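Long-range contact in putative methylase (Clostridium difficile, PDB 3LDU), which probably methylates guanine bases of ribosomal RNA, binding the RNA through a THUMP domain and carrying a Rossmann-like methyltransferase domain in which GTP is bound here: residues A[59-72]-A[152-166]. Sequence-based numbering, arbitrary orientation.
Sequences AERVHLKIAEFEAK and DKVTISIDTTGDALH
Antiparallel strands 63-70 and 153-159 pair at the middle of the mixed sheet that runs through the ferredoxin-like and THUMP parts of the chain; strand 7-12 flanks the first and strand 145-150 the second. A classic beta bulge interrupts the pairing: I66 and A67 both face I156, whose carbonyl O accepts from I66 N at 2.9 Å and, more loosely, from A67 N at 3.3 Å. I66, the extra residue, points its side chain toward the partner strand, where CG1 packs on I158 CG1 at 3.7 Å. Beyond the bulge, chi1 of 52° lays the F69 ring alongside V154, whose CB meets it in an off-centre CH-pi contact, while I156 CD1 touches CZ. Beta-branched V154 and I156 suit an extended strand and offer this apolar face, over which helix 74-82 packs. At the strand's end K72 NZ forms a salt bridge with D152 OD2 (3.0 Å); OD1 takes the backbone N of K107. Past D159 the chain curls toward the methyltransferase domain. T160 fits here because its backbone N and OG1 both donate to V62 O, and T161 OG1 accepts from V62 N while also bonding N53. D159 OD1 accepts from T161 N, closing an Asx turn, and forms a salt bridge with R61 NH2 (2.9 Å), its hydrogen bond weak. The R61 guanidinium, 85° from that carboxylate plane, grips G162 O in its own plane through NH1 (3.0 Å) and NH2 (3.1 Å).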
loop_
_atom_site.group_PDB
_atom_site.type_symbol
_atom_site.label_atom_id
_atom_site.label_comp_id
_atom_site.label_asym_id
_atom_site.label_seq_id
_atom_site.Cartn_x
_atom_site.Cartn_y
_atom_site.Cartn_z
ATOM N N ALA A 59 -0.642 -1.588 3.084
ATOM C CA ALA A 59 -1.757 -0.773 3.555
ATOM C C ALA A 59 -1.735 0.581 2.873
ATOM O O ALA A 59 -0.675 1.177 2.721
ATOM C CB ALA A 59 -1.656 -0.579 5.078
ATOM N N GLU A 60 -2.901 1.093 2.492
ATOM C CA GLU A 60 -2.939 2.429 1.902
ATOM C C GLU A 60 -2.963 3.492 2.992
ATOM O O GLU A 60 -2.610 4.641 2.745
ATOM C CB GLU A 60 -4.155 2.609 0.997
ATOM C CG GLU A 60 -4.189 1.657 -0.177
ATOM C CD GLU A 60 -3.007 1.843 -1.117
ATOM O OE1 GLU A 60 -2.624 3.003 -1.388
ATOM O OE2 GLU A 60 -2.481 0.816 -1.602
ATOM N N ARG A 61 -3.399 3.092 4.185
ATOM C CA ARG A 61 -3.326 3.954 5.357
ATOM C C ARG A 61 -3.802 3.197 6.581
ATOM O O ARG A 61 -4.120 2.009 6.504
ATOM C CB ARG A 61 -4.086 5.273 5.168
ATOM C CG ARG A 61 -5.522 5.116 4.722
ATOM C CD ARG A 61 -6.214 6.468 4.643
ATOM N NE ARG A 61 -5.629 7.344 3.628
ATOM C CZ ARG A 61 -4.768 8.322 3.886
ATOM N NH1 ARG A 61 -4.295 9.071 2.895
ATOM N NH2 ARG A 61 -4.380 8.550 5.132
ATOM N N VAL A 62 -3.708 3.848 7.735
ATOM C CA VAL A 62 -4.035 3.191 8.988
ATOM C C VAL A 62 -5.049 4.066 9.708
ATOM O O VAL A 62 -4.747 5.212 10.047
ATOM C CB VAL A 62 -2.792 3.006 9.875
ATOM C CG1 VAL A 62 -3.196 2.427 11.249
ATOM C CG2 VAL A 62 -1.766 2.116 9.172
ATOM N N HIS A 63 -6.257 3.540 9.890
ATOM C CA HIS A 63 -7.335 4.264 10.572
ATOM C C HIS A 63 -7.548 3.745 11.981
ATOM O O HIS A 63 -7.504 2.542 12.233
ATOM C CB HIS A 63 -8.655 4.071 9.822
ATOM C CG HIS A 63 -8.682 4.675 8.451
ATOM N ND1 HIS A 63 -9.171 5.934 8.209
ATOM C CD2 HIS A 63 -8.285 4.183 7.255
ATOM C CE1 HIS A 63 -9.076 6.205 6.916
ATOM N NE2 HIS A 63 -8.545 5.148 6.315
ATOM N N LEU A 64 -7.810 4.661 12.902
ATOM C CA LEU A 64 -8.235 4.292 14.242
ATOM C C LEU A 64 -9.768 4.239 14.250
ATOM O O LEU A 64 -10.427 5.249 14.020
ATOM C CB LEU A 64 -7.735 5.327 15.253
ATOM C CG LEU A 64 -8.281 5.151 16.679
ATOM C CD1 LEU A 64 -7.834 3.812 17.265
ATOM C CD2 LEU A 64 -7.826 6.297 17.560
ATOM N N LYS A 65 -10.333 3.056 14.484
ATOM C CA LYS A 65 -11.782 2.901 14.455
ATOM C C LYS A 65 -12.389 3.487 15.724
ATOM O O LYS A 65 -11.948 3.166 16.833
ATOM C CB LYS A 65 -12.166 1.441 14.355
ATOM C CG LYS A 65 -13.630 1.218 14.026
ATOM C CD LYS A 65 -13.924 -0.266 13.921
ATOM C CE LYS A 65 -15.396 -0.524 13.654
ATOM N NZ LYS A 65 -15.659 -1.975 13.460
ATOM N N ILE A 66 -13.387 4.351 15.552
ATOM C CA ILE A 66 -14.072 4.978 16.695
ATOM C C ILE A 66 -15.418 4.323 16.978
ATOM O O ILE A 66 -15.772 4.046 18.133
ATOM C CB ILE A 66 -14.296 6.498 16.451
ATOM C CG1 ILE A 66 -12.970 7.191 16.145
ATOM C CG2 ILE A 66 -14.952 7.152 17.678
ATOM C CD1 ILE A 66 -11.942 7.053 17.252
ATOM N N ALA A 67 -16.188 4.089 15.931
ATOM C CA ALA A 67 -17.556 3.616 16.126
ATOM C C ALA A 67 -18.079 2.939 14.876
ATOM O O ALA A 67 -17.641 3.237 13.770
ATOM C CB ALA A 67 -18.458 4.774 16.498
ATOM N N GLU A 68 -19.025 2.028 15.067
ATOM C CA GLU A 68 -19.759 1.450 13.952
ATOM C C GLU A 68 -21.210 1.286 14.377
ATOM O O GLU A 68 -21.494 0.806 15.475
ATOM C CB GLU A 68 -19.146 0.111 13.519
ATOM C CG GLU A 68 -19.949 -0.616 12.455
ATOM C CD GLU A 68 -19.221 -1.830 11.898
ATOM O OE1 GLU A 68 -19.628 -2.328 10.825
ATOM O OE2 GLU A 68 -18.241 -2.282 12.528
ATOM N N PHE A 69 -22.128 1.727 13.525
ATOM C CA PHE A 69 -23.551 1.657 13.830
ATOM C C PHE A 69 -24.347 1.756 12.545
ATOM O O PHE A 69 -23.832 2.181 11.517
ATOM C CB PHE A 69 -23.963 2.787 14.779
ATOM C CG PHE A 69 -23.533 4.164 14.315
ATOM C CD1 PHE A 69 -24.252 4.843 13.341
ATOM C CD2 PHE A 69 -22.415 4.780 14.862
ATOM C CE1 PHE A 69 -23.855 6.116 12.912
ATOM C CE2 PHE A 69 -22.019 6.045 14.446
ATOM C CZ PHE A 69 -22.739 6.713 13.470
ATOM N N GLU A 70 -25.613 1.369 12.607
ATOM C CA GLU A 70 -26.494 1.523 11.466
ATOM C C GLU A 70 -27.061 2.940 11.437
ATOM O O GLU A 70 -27.376 3.509 12.475
ATOM C CB GLU A 70 -27.628 0.505 11.550
ATOM C CG GLU A 70 -28.569 0.549 10.375
ATOM C CD GLU A 70 -29.558 -0.581 10.412
ATOM O OE1 GLU A 70 -30.740 -0.319 10.729
ATOM O OE2 GLU A 70 -29.146 -1.729 10.146
ATOM N N ALA A 71 -27.190 3.510 10.247
ATOM C CA ALA A 71 -27.834 4.808 10.105
ATOM C C ALA A 71 -28.575 4.853 8.776
ATOM O O ALA A 71 -27.958 4.820 7.724
ATOM C CB ALA A 71 -26.816 5.934 10.188
ATOM N N LYS A 72 -29.900 4.917 8.826
ATOM C CA LYS A 72 -30.698 4.941 7.604
ATOM C C LYS A 72 -31.267 6.330 7.308
ATOM O O LYS A 72 -31.885 6.553 6.267
ATOM C CB LYS A 72 -31.825 3.909 7.687
ATOM C CG LYS A 72 -31.332 2.465 7.658
ATOM C CD LYS A 72 -32.494 1.487 7.762
ATOM C CE LYS A 72 -32.027 0.034 7.816
ATOM N NZ LYS A 72 -31.526 -0.473 6.503
ATOM N N ASP A 152 -25.712 0.690 4.708
ATOM C CA ASP A 152 -26.267 1.400 5.866
ATOM C C ASP A 152 -25.495 1.229 7.177
ATOM O O ASP A 152 -25.909 1.761 8.206
ATOM C CB ASP A 152 -27.741 1.040 6.072
ATOM C CG ASP A 152 -28.582 1.344 4.855
ATOM O OD1 ASP A 152 -28.314 2.366 4.196
ATOM O OD2 ASP A 152 -29.512 0.562 4.559
ATOM N N LYS A 153 -24.374 0.513 7.146
ATOM C CA LYS A 153 -23.533 0.409 8.336
ATOM C C LYS A 153 -22.470 1.502 8.244
ATOM O O LYS A 153 -21.695 1.548 7.291
ATOM C CB LYS A 153 -22.861 -0.967 8.435
ATOM C CG LYS A 153 -23.818 -2.157 8.264
ATOM C CD LYS A 153 -23.073 -3.435 7.806
ATOM C CE LYS A 153 -22.920 -3.521 6.271
ATOM N NZ LYS A 153 -21.498 -3.559 5.761
ATOM N N VAL A 154 -22.454 2.386 9.229
ATOM C CA VAL A 154 -21.534 3.517 9.242
ATOM C C VAL A 154 -20.326 3.155 10.087
ATOM O O VAL A 154 -20.467 2.655 11.197
ATOM C CB VAL A 154 -22.207 4.740 9.875
ATOM C CG1 VAL A 154 -21.236 5.924 9.945
ATOM C CG2 VAL A 154 -23.487 5.114 9.107
ATOM N N THR A 155 -19.138 3.385 9.553
ATOM C CA THR A 155 -17.929 3.254 10.350
ATOM C C THR A 155 -17.283 4.623 10.408
ATOM O O THR A 155 -17.051 5.241 9.375
ATOM C CB THR A 155 -16.942 2.250 9.751
ATOM O OG1 THR A 155 -17.510 0.933 9.800
ATOM C CG2 THR A 155 -15.649 2.258 10.556
ATOM N N ILE A 156 -17.040 5.129 11.613
ATOM C CA ILE A 156 -16.322 6.383 11.750
ATOM C C ILE A 156 -14.930 6.094 12.304
ATOM O O ILE A 156 -14.772 5.318 13.253
ATOM C CB ILE A 156 -17.070 7.403 12.675
ATOM C CG1 ILE A 156 -18.462 7.708 12.124
ATOM C CG2 ILE A 156 -16.305 8.712 12.756
ATOM C CD1 ILE A 156 -19.273 8.636 13.004
ATOM N N SER A 157 -13.920 6.703 11.704
ATOM C CA SER A 157 -12.565 6.476 12.150
ATOM C C SER A 157 -11.785 7.775 12.083
ATOM O O SER A 157 -12.259 8.768 11.525
ATOM C CB SER A 157 -11.889 5.427 11.257
ATOM O OG SER A 157 -11.824 5.897 9.922
ATOM N N ILE A 158 -10.589 7.761 12.663
ATOM C CA ILE A 158 -9.670 8.888 12.536
ATOM C C ILE A 158 -8.436 8.422 11.774
ATOM O O ILE A 158 -7.860 7.382 12.084
ATOM C CB ILE A 158 -9.238 9.446 13.913
ATOM C CG1 ILE A 158 -10.472 9.638 14.819
ATOM C CG2 ILE A 158 -8.437 10.741 13.746
ATOM C CD1 ILE A 158 -10.182 10.318 16.146
ATOM N N ASP A 159 -8.048 9.188 10.764
ATOM C CA ASP A 159 -6.849 8.885 9.985
ATOM C C ASP A 159 -5.597 9.114 10.834
ATOM O O ASP A 159 -5.411 10.213 11.364
ATOM C CB ASP A 159 -6.824 9.783 8.748
ATOM C CG ASP A 159 -5.552 9.624 7.934
ATOM O OD1 ASP A 159 -4.943 8.545 8.010
ATOM O OD2 ASP A 159 -5.175 10.575 7.218
ATOM N N THR A 160 -4.751 8.093 10.975
ATOM C CA THR A 160 -3.523 8.217 11.772
ATOM C C THR A 160 -2.316 8.494 10.884
ATOM O O THR A 160 -1.211 8.737 11.377
ATOM C CB THR A 160 -3.220 6.947 12.609
ATOM O OG1 THR A 160 -2.786 5.889 11.744
ATOM C CG2 THR A 160 -4.444 6.484 13.387
ATOM N N THR A 161 -2.543 8.463 9.571
ATOM C CA THR A 161 -1.451 8.453 8.587
ATOM C C THR A 161 -1.116 9.817 7.975
ATOM O O THR A 161 0.016 10.277 8.058
ATOM C CB THR A 161 -1.785 7.454 7.468
ATOM O OG1 THR A 161 -1.975 6.162 8.049
ATOM C CG2 THR A 161 -0.650 7.412 6.446
ATOM N N GLY A 162 -2.107 10.475 7.384
ATOM C CA GLY A 162 -1.871 11.729 6.690
ATOM C C GLY A 162 -1.666 11.465 5.200
ATOM O O GLY A 162 -2.568 10.979 4.526
ATOM N N ASP A 163 -0.491 11.783 4.678
ATOM C CA ASP A 163 -0.186 11.434 3.287
ATOM C C ASP A 163 -0.344 9.925 3.075
ATOM O O ASP A 163 0.138 9.128 3.873
ATOM C CB ASP A 163 1.237 11.859 2.911
ATOM C CG ASP A 163 1.354 13.343 2.641
ATOM O OD1 ASP A 163 0.308 14.011 2.505
ATOM O OD2 ASP A 163 2.498 13.840 2.555
ATOM N N ALA A 164 -1.026 9.534 2.005
ATOM C CA ALA A 164 -1.214 8.110 1.705
ATOM C C ALA A 164 0.083 7.318 1.901
ATOM O O ALA A 164 1.162 7.773 1.517
ATOM C CB ALA A 164 -1.740 7.929 0.286
ATOM N N LEU A 165 -0.031 6.128 2.487
ATOM C CA LEU A 165 1.132 5.325 2.851
ATOM C C LEU A 165 2.027 4.955 1.665
ATOM O O LEU A 165 3.239 4.762 1.831
ATOM C CB LEU A 165 0.705 4.049 3.598
ATOM C CG LEU A 165 0.540 4.166 5.108
ATOM C CD1 LEU A 165 0.270 2.793 5.710
ATOM C CD2 LEU A 165 1.786 4.814 5.741
ATOM N N HIS A 166 1.449 4.858 0.470
ATOM C CA HIS A 166 2.264 4.471 -0.679
ATOM C C HIS A 166 3.358 5.502 -0.953
ATOM O O HIS A 166 4.349 5.208 -1.632
ATOM C CB HIS A 166 1.410 4.207 -1.929
ATOM C CG HIS A 166 0.854 5.450 -2.565
ATOM N ND1 HIS A 166 1.530 6.151 -3.534
ATOM C CD2 HIS A 166 -0.325 6.091 -2.373
ATOM C CE1 HIS A 166 0.793 7.190 -3.913
ATOM N NE2 HIS A 166 -0.327 7.177 -3.223
HETATM O O HOH W 1 -1.462 4.679 0.124
HETATM O O HOH W 2 -27.377 4.742 4.948
#